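Local coordinates for putative fimbrium subunit Fim1C (Bacteroides uniformis, PDB 4K4K), which is a putative component of the tip of fimbriae, the surface filaments that mediate cell adhesion and biofilm formation, at residues D36-Y41 / F86-P91; N53-T58 / T68-Q73; V13-T18 / P131-V136; H139-L144 / I206-A211; A173-V178 / T185-T190. One frame throughout, in Å; residues are numbered along the deposited sequence. Where two conformers were deposited one is given.

Contact 1 (D36-Y41 / F86-P91); sequences DAIGIY and FVAYYP
The ring of Tyr89 lies with one face over Gly39, whose N sits toward the rim of the ring. The closest ring atom, Tyr89 CE1, is 3.6 Å from Gly39 CA. This is an aromatic rescue of glycine across an antiparallel strand pair in the N-terminal half of the fimbrillin-like fold. The ring can lie there because Tyr89 CG is turned between its backbone N and carbonyl carbon (chi1 73°), and because Gly39 has no side chain in the way. At the edge of the Tyr41 ring, near its plane, is Tyr89 CE1. Both phenol groups have partners outside: Tyr89 OH bonds to Asn53 and Arg93, and Tyr41 OH to Asn100. The Tyr90 ring carries Pro91 CB over the centre of one face, next to a cis peptide bond. Its edge meets Ile38 CG2. The Phe86 ring receives Ile40 CG2 at its edge, 4.2 Å from Phe86 CD2.

Two hydrogen-bonded pairs hold the backbones, Gly39 with Tyr89 and Tyr41 with Val87. The bond from Tyr41 N to Val87 O is nearly straight, 3.0 Å long with an angle of 173° at the hydrogen. Between them Ile40 and Ala88 form a non-hydrogen-bonded pair on the opposite face from the side chains of Tyr41, Val87 and Tyr89. There Ile40 CG1 reaches Ala88 CB, and Phe135 and Phe137 of strand 132-150 pack on this side. On the side of Tyr41 and Tyr89, both rings touch Val178. At the far end, Asp36 OD2 takes the backbone N of Glu33. Asp36 OD1 makes at most a long, weak approach to Tyr90 OH, at 3.5 Å.

Contact 2 (N53-T58 / T68-Q73); sequences NRKYTT and TAAEGQ
Thr57 and Thr68 exchange two backbone hydrogen bonds, each 2.8 Å: Thr57 N to Thr68 O and Thr68 N to Thr57 O. They form a hydrogen-bonded pair of a beta hairpin joining strand 47-57 to strand 68-69. Ala70 N adds a nearly straight bond to Lys55 O, at 176°. Beyond Ala70 the chain makes a type II turn to Gln73, with Gly72 at positive phi. The turn brings the Gln73 amide back to the first strand. Its OE1 takes Lys55 N on a lone pair at 3.1 Å. The Gln73 chain bends at chi2 (-70°), which folds the amide back beside Lys55. Water 1 donates to both Gln73 OE1 and Asn53 O. Water 2 joins Thr57 OG1 to Thr68 O. Arg54 NH1 makes a weak bond to Gln73 O, which lies at the guanidinium edge and in its plane; Arg54 NE bonds to Asn51.

The packing centres on Tyr56. Ala69 lies over one ring face in a CH-pi contact, with its CB 3.8 Å from the Tyr56 ring centroid. Tyr56 OH bonds to Ile75 N. On the other side of the hairpin, the aliphatic chain of Lys55 runs past Ala70, with Lys55 CD 4.0 Å from Ala70 CB.

Contact 3 (V13-T18 / P131-V136); sequences VALEAT and PKVAFV
Glu16 N and Pro131 O begin a parallel beta ladder in which strand 16-18 runs beside the start of strand 132-150, at 17° between the short axes. Val133 N to Glu16 O, Thr18 N to Val133 O and Phe135 N to Thr18 O continue it. The last is the shortest, 2.8 Å. The pairing joins two parts of the chain more than 110 residues apart.

On the buried face, Leu15 CD1 presses on Val133 CG2 at 3.5 Å, tighter than usual carbon contact. The Leu15 chain leaves CB anti to the backbone N (chi1 170°), and its end reaches across to Val133. Ala17 CB comes to the edge of the Phe135 ring, in its plane, 3.9 Å from Phe135 CE2. Val133 CG1 sits over one face of the same ring, toward its rim. Phe86 and Ile40 continue this apolar layer.

The other face is more exposed. Glu16 lies alongside Pro131, pointing the same way, and its carboxylate passes the stem of Lys132: Glu16 OE1 is 3.4 Å from Lys132 CG. The charged ends stay apart, Glu16 OE1 being 6.2 Å from Lys132 NZ. Before the strand starts, Val13 crosses Pro131 at about a right angle, with Val13 CG1 3.6 Å from Pro131 CB.

Contact 4 (H139-L144 / I206-A211); sequences HKLVKL and IVLPAA
Val142 and Val207 are joined by two backbone hydrogen bonds, an antiparallel hydrogen-bonded pair where strand 132-150 meets the end of strand 202-207 in the beta-rich fimbrillin-like fold. Val207 N to Val142 O is 2.8 Å long. Val142 N to Val207 O is longer, 3.0 Å, and more bent, with 143° at the hydrogen. The next pair, Lys143 with Ile206, is non-hydrogen-bonded.

One charged side chain takes part: Lys143 CD reaches Ile206 CG1, while its NZ makes a salt bridge to Glu204 and a hydrogen bond to Gln112.

The apolar contacts fall on two faces. On the face of the two valines, Leu144 crosses Val207 at about a right angle, with Leu144 CD1 3.9 Å from Val207 CG1. Val207 CG2 sits between its backbone N and carbonyl carbon (chi1 of CG1 -61°), which turns it to Val142 CB. Tyr249 of strand 247-256 also packs on Val142 and Leu144. On the other face Leu141 CB and CD1 both meet Ile206 CG2. Leu141 also runs beside Leu208, pointing the same way, with their CD2 atoms 4.0 Å apart. Val104 touches both leucines. Pro209 closes the other end of the packing: its CG is 3.7 Å from Lys140 O, and its CA lies 3.8 Å from Val142 CG2.

Contact 5 (A173-V178 / T185-T190); sequences AATYNV and TVTTGT
Thr175 and Thr187 each hold OG1 between the backbone N and the carbonyl carbon (chi1 65° and 57°), and this rotation brings their methyl groups together across a beta hairpin. The two CG2 atoms, of Thr175 and Thr187, are 4.0 Å apart, and the side chains cross at about a right angle. The hairpin links the end of strand 164-177 to the short strand 185-186. The same torsion of Thr187 sets its hydroxyl beside Ala173, where Thr187 OG1 is 3.5 Å from Ala173 CB.

The backbone carries most of the polar contact. Thr175 and Thr185 form a hydrogen-bonded pair. Thr185 N gives the shorter bond, 2.7 Å to Thr175 O, and Thr175 N returns one of 2.9 Å to Thr185 O. Next to it Ala174 and Val186 form a non-hydrogen-bonded pair, where the backbones come close: their CA atoms are 4.1 Å apart. Thr187 N then bonds to Ala173 O, tilted 34° from the carbonyl plane. At this end a water accepts from Ala173 N and lies within donating distance of Thr187 O.

The two faces of the hairpin differ. Thr175 and Thr185 share one, with Thr175 OG1 4.0 Å from Thr185 CB; Thr185 is exposed there. Ala174 and Val186 share the other, which turns inward: Leu208 touches both, and Val104 of strand 101-105 packs on Ala174. Strand 101-105 pairs with 164-177, so the hairpin borders that strand too. On the inward face Ala174 CB rests 3.3 Å from Thr185 O.

How the contacts relate
Contacts 1, 2 and 3 cluster in one part of the chain, with centres 9 to 12 Å apart. Contact 2 is nested inside the loop closed by contact 1, and contact 1 inside that of contact 3. Strand 37-44 lies between strands 47-57 and 84-90, so contacts 1 and 2 are neighbours in the sheet; Ile38 N to Tyr56 O is 2.8 Å. Contact 3 packs on contact 1 through Phe135. Contacts 3 and 4 share strand 132-150, yet their centres are 28 Å apart. Contact 5 is nested in the loop of contact 4 and meets it at Leu208. It also reaches contact 1, where Val178 CG1 lies 3.5 Å from Tyr89 CG.

Contact 1 (D36-Y41 / F86-P91)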
# COMPACT_ATOMS: atom_id res chain seq x y z
N ASP A 36 -4.31 13.15 4.73
CA ASP A 36 -4.49 11.70 4.55
C ASP A 36 -5.75 11.26 5.30
O ASP A 36 -5.95 11.68 6.44
CB ASP A 36 -3.28 10.90 5.06
CG ASP A 36 -2.19 10.58 4.03
OD1 ASP A 36 -2.40 10.86 2.83
OD2 ASP A 36 -1.14 10.03 4.43
N ALA A 37 -6.60 10.48 4.63
CA ALA A 37 -7.88 10.09 5.21
C ALA A 37 -8.04 8.57 5.28
O ALA A 37 -7.58 7.82 4.41
CB ALA A 37 -9.02 10.70 4.40
N ILE A 38 -8.67 8.12 6.37
CA ILE A 38 -8.97 6.70 6.61
C ILE A 38 -10.48 6.56 6.80
O ILE A 38 -11.15 7.53 7.14
CB ILE A 38 -8.18 6.12 7.82
CG1 ILE A 38 -8.57 6.83 9.15
CG2 ILE A 38 -6.65 6.25 7.56
CD1 ILE A 38 -8.03 6.16 10.42
N GLY A 39 -10.98 5.35 6.59
CA GLY A 39 -12.38 5.03 6.85
C GLY A 39 -12.42 4.14 8.08
O GLY A 39 -11.68 3.17 8.15
N ILE A 40 -13.23 4.49 9.08
CA ILE A 40 -13.34 3.70 10.32
C ILE A 40 -14.72 3.14 10.43
O ILE A 40 -15.72 3.83 10.12
CB ILE A 40 -13.00 4.57 11.58
CG1 ILE A 40 -11.61 5.28 11.43
CG2 ILE A 40 -13.08 3.74 12.89
CD1 ILE A 40 -11.14 6.14 12.67
N TYR A 41 -14.79 1.92 10.98
CA TYR A 41 -16.06 1.26 11.34
C TYR A 41 -16.02 0.90 12.80
O TYR A 41 -15.01 0.36 13.28
CB TYR A 41 -16.28 -0.04 10.55
CG TYR A 41 -16.49 0.13 9.07
CD1 TYR A 41 -15.45 0.51 8.23
CD2 TYR A 41 -17.70 -0.24 8.47
CE1 TYR A 41 -15.63 0.65 6.85
CE2 TYR A 41 -17.89 -0.15 7.09
CZ TYR A 41 -16.84 0.29 6.28
OH TYR A 41 -17.04 0.38 4.93
N PHE A 86 -13.23 -2.14 16.48
CA PHE A 86 -12.94 -1.11 15.49
C PHE A 86 -12.05 -1.64 14.43
O PHE A 86 -11.09 -2.36 14.74
CB PHE A 86 -12.24 0.12 16.19
CG PHE A 86 -13.19 0.87 17.09
CD1 PHE A 86 -13.43 0.44 18.39
CD2 PHE A 86 -13.92 1.95 16.60
CE1 PHE A 86 -14.36 1.09 19.21
CE2 PHE A 86 -14.86 2.60 17.41
CZ PHE A 86 -15.07 2.18 18.70
N VAL A 87 -12.33 -1.26 13.19
CA VAL A 87 -11.48 -1.59 12.04
C VAL A 87 -11.34 -0.32 11.21
O VAL A 87 -12.18 0.58 11.31
CB VAL A 87 -12.00 -2.78 11.17
CG1 VAL A 87 -12.02 -4.08 11.97
CG2 VAL A 87 -13.38 -2.48 10.56
N ALA A 88 -10.30 -0.25 10.37
CA ALA A 88 -10.07 0.91 9.50
C ALA A 88 -9.31 0.50 8.28
O ALA A 88 -8.67 -0.55 8.25
CB ALA A 88 -9.32 2.02 10.25
N TYR A 89 -9.34 1.37 7.26
CA TYR A 89 -8.57 1.14 6.05
C TYR A 89 -8.10 2.47 5.49
O TYR A 89 -8.65 3.53 5.82
CB TYR A 89 -9.39 0.34 4.98
CG TYR A 89 -10.45 1.21 4.33
CD1 TYR A 89 -11.64 1.49 5.00
CD2 TYR A 89 -10.22 1.84 3.10
CE1 TYR A 89 -12.59 2.35 4.44
CE2 TYR A 89 -11.15 2.72 2.55
CZ TYR A 89 -12.32 3.00 3.24
OH TYR A 89 -13.24 3.87 2.69
N TYR A 90 -7.10 2.41 4.63
CA TYR A 90 -6.53 3.56 3.94
C TYR A 90 -6.31 3.13 2.48
O TYR A 90 -5.87 2.01 2.28
CB TYR A 90 -5.18 3.95 4.62
CG TYR A 90 -4.37 4.94 3.80
CD1 TYR A 90 -4.59 6.31 3.92
CD2 TYR A 90 -3.48 4.50 2.81
CE1 TYR A 90 -3.93 7.23 3.09
CE2 TYR A 90 -2.77 5.41 2.02
CZ TYR A 90 -3.00 6.78 2.17
OH TYR A 90 -2.34 7.69 1.37
N PRO A 91 -6.49 4.00 1.48
CA PRO A 91 -7.02 5.37 1.56
C PRO A 91 -8.53 5.39 1.52
O PRO A 91 -9.16 4.63 0.78
CB PRO A 91 -6.39 6.06 0.34
CG PRO A 91 -6.35 4.93 -0.69
CD PRO A 91 -6.13 3.64 0.09

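Contact 2 (N53-T58 / T68-Q73)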
# COMPACT_ATOMS: atom_id res chain seq x y z
N ASN A 53 -17.76 3.19 7.50
CA ASN A 53 -16.87 3.97 6.64
C ASN A 53 -16.86 5.47 6.99
O ASN A 53 -17.03 6.35 6.12
CB ASN A 53 -17.29 3.78 5.15
CG ASN A 53 -16.27 4.33 4.19
OD1 ASN A 53 -15.07 4.36 4.46
ND2 ASN A 53 -16.74 4.80 3.02
N ARG A 54 -16.66 5.75 8.30
CA ARG A 54 -16.63 7.12 8.82
C ARG A 54 -15.30 7.77 8.42
O ARG A 54 -14.24 7.21 8.69
CB ARG A 54 -16.80 7.09 10.34
CG ARG A 54 -18.09 6.42 10.82
CD ARG A 54 -19.28 7.37 10.81
NE ARG A 54 -20.48 6.76 11.37
CZ ARG A 54 -21.04 7.11 12.52
NH1 ARG A 54 -20.52 8.08 13.26
NH2 ARG A 54 -22.14 6.50 12.94
N LYS A 55 -15.34 8.95 7.80
CA LYS A 55 -14.13 9.62 7.35
C LYS A 55 -13.38 10.30 8.48
O LYS A 55 -13.94 11.15 9.16
CB LYS A 55 -14.47 10.66 6.26
CG LYS A 55 -13.23 11.30 5.63
CD LYS A 55 -13.61 12.44 4.68
CE LYS A 55 -12.43 12.92 3.88
NZ LYS A 55 -12.85 13.96 2.90
N TYR A 56 -12.11 9.92 8.66
CA TYR A 56 -11.20 10.51 9.65
C TYR A 56 -9.95 10.96 8.92
O TYR A 56 -9.46 10.23 8.04
CB TYR A 56 -10.86 9.49 10.74
CG TYR A 56 -11.86 9.43 11.86
CD1 TYR A 56 -13.16 8.95 11.64
CD2 TYR A 56 -11.51 9.79 13.16
CE1 TYR A 56 -14.10 8.93 12.68
CE2 TYR A 56 -12.43 9.74 14.20
CZ TYR A 56 -13.71 9.28 13.96
OH TYR A 56 -14.62 9.29 15.00
N THR A 57 -9.42 12.13 9.26
CA THR A 57 -8.21 12.62 8.59
C THR A 57 -7.13 12.92 9.57
O THR A 57 -7.40 13.15 10.74
CB THR A 57 -8.49 13.89 7.74
OG1 THR A 57 -8.84 14.98 8.60
CG2 THR A 57 -9.54 13.67 6.68
N THR A 58 -5.90 13.02 9.10
CA THR A 58 -4.81 13.46 9.98
C THR A 58 -4.16 14.72 9.39
O THR A 58 -4.18 14.91 8.17
CB THR A 58 -3.79 12.32 10.21
OG1 THR A 58 -2.87 12.75 11.22
CG2 THR A 58 -3.04 11.90 8.93
N THR A 68 -8.74 12.86 13.16
CA THR A 68 -9.90 13.65 13.55
C THR A 68 -11.06 13.36 12.60
O THR A 68 -10.87 13.31 11.39
CB THR A 68 -9.54 15.14 13.60
OG1 THR A 68 -8.33 15.30 14.34
CG2 THR A 68 -10.65 16.00 14.23
N ALA A 69 -12.24 13.21 13.17
CA ALA A 69 -13.43 12.93 12.39
C ALA A 69 -13.75 14.11 11.49
O ALA A 69 -13.65 15.26 11.92
CB ALA A 69 -14.60 12.66 13.32
N ALA A 70 -14.13 13.82 10.24
CA ALA A 70 -14.66 14.86 9.35
C ALA A 70 -16.00 15.32 9.96
O ALA A 70 -16.60 14.58 10.75
CB ALA A 70 -14.87 14.29 7.96
N GLU A 71 -16.46 16.53 9.65
CA GLU A 71 -17.69 17.01 10.27
C GLU A 71 -18.88 16.10 9.99
O GLU A 71 -19.06 15.67 8.86
CB GLU A 71 -18.00 18.44 9.83
CG GLU A 71 -18.87 19.10 10.87
CD GLU A 71 -19.24 20.54 10.60
OE1 GLU A 71 -18.75 21.13 9.61
OE2 GLU A 71 -20.06 21.07 11.39
N GLY A 72 -19.63 15.78 11.05
CA GLY A 72 -20.77 14.88 11.02
C GLY A 72 -20.43 13.40 10.95
O GLY A 72 -21.34 12.57 10.81
N GLN A 73 -19.12 13.03 11.03
CA GLN A 73 -18.62 11.65 10.92
C GLN A 73 -18.17 11.07 12.27
O GLN A 73 -17.78 9.91 12.32
CB GLN A 73 -17.43 11.61 9.93
CG GLN A 73 -17.76 12.05 8.49
CD GLN A 73 -18.63 11.06 7.76
OE1 GLN A 73 -18.24 9.92 7.51
NE2 GLN A 73 -19.85 11.45 7.45
O HOH W 1 -18.23 8.47 4.88
O HOH W 2 -11.31 15.41 9.34

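Contact 3 (V13-T18 / P131-V136)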
# COMPACT_ATOMS: atom_id res chain seq x y z
N VAL A 13 -19.11 10.31 24.56
CA VAL A 13 -17.69 10.02 24.49
C VAL A 13 -17.34 9.64 23.07
O VAL A 13 -17.79 8.61 22.57
CB VAL A 13 -17.26 8.92 25.51
CG1 VAL A 13 -15.77 8.62 25.39
CG2 VAL A 13 -17.61 9.34 26.95
N ALA A 14 -16.53 10.49 22.41
CA ALA A 14 -16.11 10.28 21.06
C ALA A 14 -14.90 9.34 21.00
O ALA A 14 -14.06 9.33 21.89
CB ALA A 14 -15.76 11.61 20.43
N LEU A 15 -14.78 8.64 19.89
CA LEU A 15 -13.59 7.83 19.61
C LEU A 15 -12.34 8.74 19.58
O LEU A 15 -12.36 9.81 18.96
CB LEU A 15 -13.78 7.15 18.24
CG LEU A 15 -12.53 6.46 17.66
CD1 LEU A 15 -12.15 5.22 18.50
CD2 LEU A 15 -12.80 6.05 16.21
N GLU A 16 -11.24 8.29 20.21
CA GLU A 16 -9.97 9.02 20.15
C GLU A 16 -9.02 8.13 19.34
O GLU A 16 -8.40 7.20 19.89
CB GLU A 16 -9.42 9.33 21.55
CG GLU A 16 -10.31 10.27 22.36
CD GLU A 16 -9.87 10.54 23.78
OE1 GLU A 16 -8.73 10.18 24.16
OE2 GLU A 16 -10.68 11.14 24.53
N ALA A 17 -8.94 8.39 18.04
CA ALA A 17 -8.18 7.56 17.12
C ALA A 17 -6.79 8.08 16.86
O ALA A 17 -6.62 9.26 16.58
CB ALA A 17 -8.92 7.44 15.78
N THR A 18 -5.81 7.15 16.86
CA THR A 18 -4.40 7.40 16.50
C THR A 18 -3.89 6.23 15.65
O THR A 18 -4.54 5.19 15.58
CB THR A 18 -3.52 7.56 17.74
OG1 THR A 18 -3.62 6.37 18.54
CG2 THR A 18 -3.86 8.80 18.57
N PRO A 131 -11.70 5.27 25.54
CA PRO A 131 -12.07 5.49 24.14
C PRO A 131 -10.88 5.61 23.18
O PRO A 131 -11.06 6.01 22.03
CB PRO A 131 -12.83 6.82 24.22
CG PRO A 131 -12.09 7.57 25.30
CD PRO A 131 -11.79 6.52 26.33
N LYS A 132 -9.67 5.35 23.66
CA LYS A 132 -8.48 5.49 22.81
C LYS A 132 -8.26 4.23 21.99
O LYS A 132 -8.18 3.13 22.55
CB LYS A 132 -7.22 5.81 23.64
CG LYS A 132 -7.33 7.07 24.50
CD LYS A 132 -6.10 7.25 25.38
CE LYS A 132 -6.27 6.86 26.84
NZ LYS A 132 -4.96 6.51 27.47
N VAL A 133 -8.17 4.38 20.67
CA VAL A 133 -7.93 3.25 19.77
C VAL A 133 -6.70 3.58 18.95
O VAL A 133 -6.70 4.59 18.21
CB VAL A 133 -9.15 2.90 18.86
CG1 VAL A 133 -8.81 1.81 17.85
CG2 VAL A 133 -10.38 2.50 19.69
N ALA A 134 -5.66 2.74 19.04
CA ALA A 134 -4.44 2.91 18.27
C ALA A 134 -4.49 1.93 17.11
O ALA A 134 -4.44 0.72 17.33
CB ALA A 134 -3.22 2.67 19.15
N PHE A 135 -4.73 2.44 15.89
CA PHE A 135 -4.80 1.61 14.70
C PHE A 135 -3.40 1.30 14.18
O PHE A 135 -2.59 2.20 14.00
CB PHE A 135 -5.64 2.30 13.61
CG PHE A 135 -7.11 2.41 13.94
CD1 PHE A 135 -7.95 1.29 13.86
CD2 PHE A 135 -7.66 3.62 14.33
CE1 PHE A 135 -9.33 1.41 14.12
CE2 PHE A 135 -9.04 3.72 14.65
CZ PHE A 135 -9.86 2.61 14.50
N VAL A 136 -3.11 0.03 13.94
CA VAL A 136 -1.81 -0.37 13.39
C VAL A 136 -2.09 -0.84 11.97
O VAL A 136 -2.73 -1.87 11.78
CB VAL A 136 -1.13 -1.46 14.27
CG1 VAL A 136 0.16 -1.96 13.62
CG2 VAL A 136 -0.87 -0.94 15.68

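Contact 4 (H139-L144 / I206-A211)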
# COMPACT_ATOMS: atom_id res chain seq x y z
N HIS A 139 0.29 -2.87 4.98
CA HIS A 139 0.04 -2.77 3.54
C HIS A 139 -0.53 -4.09 3.02
O HIS A 139 -0.01 -5.16 3.36
CB HIS A 139 1.35 -2.46 2.81
CG HIS A 139 2.02 -1.19 3.23
ND1 HIS A 139 1.75 0.01 2.60
CD2 HIS A 139 2.98 -1.00 4.16
CE1 HIS A 139 2.55 0.91 3.18
NE2 HIS A 139 3.30 0.34 4.12
N LYS A 140 -1.58 -4.02 2.20
CA LYS A 140 -2.22 -5.23 1.64
C LYS A 140 -1.61 -5.65 0.29
O LYS A 140 -1.85 -6.78 -0.17
CB LYS A 140 -3.73 -5.01 1.48
CG LYS A 140 -4.43 -4.74 2.83
CD LYS A 140 -4.43 -5.98 3.74
CE LYS A 140 -4.88 -5.60 5.14
NZ LYS A 140 -4.94 -6.78 6.03
N LEU A 141 -0.79 -4.74 -0.33
CA LEU A 141 -0.18 -5.00 -1.62
C LEU A 141 1.34 -5.17 -1.47
O LEU A 141 1.81 -5.49 -0.38
CB LEU A 141 -0.58 -3.94 -2.66
CG LEU A 141 -2.13 -3.65 -2.72
CD1 LEU A 141 -2.42 -2.53 -3.73
CD2 LEU A 141 -2.94 -4.91 -3.04
N VAL A 142 2.08 -5.04 -2.57
CA VAL A 142 3.52 -5.32 -2.59
C VAL A 142 4.28 -4.12 -3.16
O VAL A 142 3.88 -3.58 -4.18
CB VAL A 142 3.76 -6.60 -3.44
CG1 VAL A 142 5.26 -6.87 -3.66
CG2 VAL A 142 3.06 -7.81 -2.83
N LYS A 143 5.37 -3.73 -2.50
CA LYS A 143 6.17 -2.61 -2.95
C LYS A 143 7.42 -3.10 -3.67
O LYS A 143 8.11 -4.00 -3.18
CB LYS A 143 6.57 -1.71 -1.75
CG LYS A 143 7.45 -0.49 -2.08
CD LYS A 143 6.67 0.59 -2.79
CE LYS A 143 7.53 1.80 -3.08
NZ LYS A 143 6.70 2.94 -3.55
N LEU A 144 7.72 -2.50 -4.83
CA LEU A 144 8.97 -2.76 -5.56
C LEU A 144 9.82 -1.52 -5.46
O LEU A 144 9.33 -0.42 -5.74
CB LEU A 144 8.72 -3.14 -7.03
CG LEU A 144 7.73 -4.29 -7.31
CD1 LEU A 144 7.62 -4.55 -8.81
CD2 LEU A 144 8.10 -5.57 -6.54
N ILE A 206 3.91 -0.36 -6.98
CA ILE A 206 3.04 -1.10 -6.07
C ILE A 206 2.33 -2.11 -6.95
O ILE A 206 1.69 -1.74 -7.94
CB ILE A 206 2.08 -0.21 -5.26
CG1 ILE A 206 2.89 0.66 -4.27
CG2 ILE A 206 1.02 -1.08 -4.50
CD1 ILE A 206 2.09 1.74 -3.51
N VAL A 207 2.50 -3.39 -6.64
CA VAL A 207 1.93 -4.45 -7.47
C VAL A 207 1.10 -5.39 -6.60
O VAL A 207 1.17 -5.34 -5.37
CB VAL A 207 3.03 -5.23 -8.25
CG1 VAL A 207 3.79 -4.29 -9.21
CG2 VAL A 207 3.98 -5.97 -7.30
N LEU A 208 0.35 -6.28 -7.25
CA LEU A 208 -0.47 -7.22 -6.51
C LEU A 208 0.35 -8.40 -5.99
O LEU A 208 1.27 -8.86 -6.68
CB LEU A 208 -1.59 -7.76 -7.42
CG LEU A 208 -2.59 -6.75 -7.99
CD1 LEU A 208 -3.71 -7.48 -8.70
CD2 LEU A 208 -3.16 -5.84 -6.88
N PRO A 209 -0.07 -8.98 -4.85
CA PRO A 209 0.57 -10.23 -4.40
C PRO A 209 0.40 -11.32 -5.46
O PRO A 209 -0.58 -11.31 -6.20
CB PRO A 209 -0.19 -10.59 -3.11
CG PRO A 209 -0.86 -9.30 -2.67
CD PRO A 209 -1.17 -8.58 -3.94
N ALA A 210 1.38 -12.21 -5.58
CA ALA A 210 1.38 -13.30 -6.55
C ALA A 210 2.06 -14.51 -5.97
O ALA A 210 3.20 -14.42 -5.48
CB ALA A 210 2.09 -12.87 -7.84
N ALA A 211 1.36 -15.66 -6.02
CA ALA A 211 1.87 -16.94 -5.52
C ALA A 211 3.14 -17.34 -6.28
O ALA A 211 4.04 -17.94 -5.70
CB ALA A 211 0.80 -18.02 -5.65

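Contact 5 (A173-V178 / T185-T190)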
# COMPACT_ATOMS: atom_id res chain seq x y z
N ALA A 173 -6.18 -6.01 -11.08
CA ALA A 173 -7.41 -5.84 -10.29
C ALA A 173 -7.48 -6.78 -9.08
O ALA A 173 -7.20 -7.97 -9.19
CB ALA A 173 -8.63 -6.06 -11.17
N ALA A 174 -7.90 -6.25 -7.94
CA ALA A 174 -8.09 -7.04 -6.73
C ALA A 174 -9.21 -6.43 -5.89
O ALA A 174 -9.65 -5.32 -6.16
CB ALA A 174 -6.79 -7.14 -5.92
N THR A 175 -9.69 -7.17 -4.88
CA THR A 175 -10.71 -6.72 -3.94
C THR A 175 -10.23 -6.94 -2.53
O THR A 175 -9.36 -7.78 -2.28
CB THR A 175 -12.07 -7.43 -4.15
OG1 THR A 175 -11.93 -8.83 -3.86
CG2 THR A 175 -12.64 -7.23 -5.58
N TYR A 176 -10.82 -6.21 -1.62
CA TYR A 176 -10.51 -6.30 -0.19
C TYR A 176 -11.72 -5.88 0.57
O TYR A 176 -12.25 -4.79 0.34
CB TYR A 176 -9.31 -5.38 0.12
CG TYR A 176 -9.01 -5.23 1.58
CD1 TYR A 176 -8.45 -6.28 2.32
CD2 TYR A 176 -9.22 -4.01 2.24
CE1 TYR A 176 -8.18 -6.15 3.68
CE2 TYR A 176 -8.96 -3.87 3.60
CZ TYR A 176 -8.44 -4.94 4.32
OH TYR A 176 -8.17 -4.79 5.65
N ASN A 177 -12.18 -6.73 1.49
CA ASN A 177 -13.31 -6.35 2.34
C ASN A 177 -12.73 -5.59 3.55
O ASN A 177 -11.98 -6.16 4.35
CB ASN A 177 -14.14 -7.57 2.74
CG ASN A 177 -15.38 -7.15 3.50
OD1 ASN A 177 -15.31 -6.49 4.53
ND2 ASN A 177 -16.55 -7.43 2.93
N VAL A 178 -13.06 -4.30 3.67
CA VAL A 178 -12.46 -3.43 4.70
C VAL A 178 -12.91 -3.78 6.13
O VAL A 178 -12.23 -3.41 7.10
CB VAL A 178 -12.67 -1.92 4.38
CG1 VAL A 178 -12.17 -1.56 2.97
CG2 VAL A 178 -14.15 -1.50 4.56
N THR A 185 -7.89 -10.09 -2.47
CA THR A 185 -8.06 -11.21 -3.40
C THR A 185 -7.89 -10.72 -4.81
O THR A 185 -8.58 -9.80 -5.21
CB THR A 185 -9.44 -11.86 -3.21
OG1 THR A 185 -9.54 -12.37 -1.88
CG2 THR A 185 -9.70 -12.99 -4.22
N VAL A 186 -7.00 -11.35 -5.57
CA VAL A 186 -6.79 -10.96 -6.96
C VAL A 186 -7.97 -11.47 -7.81
O VAL A 186 -8.37 -12.63 -7.67
CB VAL A 186 -5.43 -11.46 -7.51
CG1 VAL A 186 -5.24 -11.08 -8.97
CG2 VAL A 186 -4.28 -10.93 -6.66
N THR A 187 -8.54 -10.59 -8.63
CA THR A 187 -9.64 -10.99 -9.54
C THR A 187 -9.01 -11.07 -10.92
O THR A 187 -8.68 -10.04 -11.51
CB THR A 187 -10.83 -10.06 -9.43
OG1 THR A 187 -10.39 -8.74 -9.71
CG2 THR A 187 -11.50 -10.13 -8.06
N THR A 188 -8.72 -12.27 -11.37
CA THR A 188 -7.96 -12.49 -12.61
C THR A 188 -8.62 -11.85 -13.83
O THR A 188 -9.84 -11.77 -13.94
CB THR A 188 -7.68 -13.96 -12.83
OG1 THR A 188 -8.92 -14.67 -12.98
CG2 THR A 188 -6.80 -14.56 -11.72
N GLY A 189 -7.77 -11.29 -14.67
CA GLY A 189 -8.14 -10.62 -15.89
C GLY A 189 -6.99 -10.76 -16.87
O GLY A 189 -6.16 -11.67 -16.73
N THR A 190 -6.94 -9.87 -17.84
CA THR A 190 -5.85 -9.95 -18.81
C THR A 190 -4.59 -9.34 -18.17
O THR A 190 -4.68 -8.32 -17.50
CB THR A 190 -6.26 -9.36 -20.18
OG1 THR A 190 -5.11 -9.36 -21.03
CG2 THR A 190 -6.86 -7.95 -20.07
O HOH W 3 -6.52 -8.68 -12.35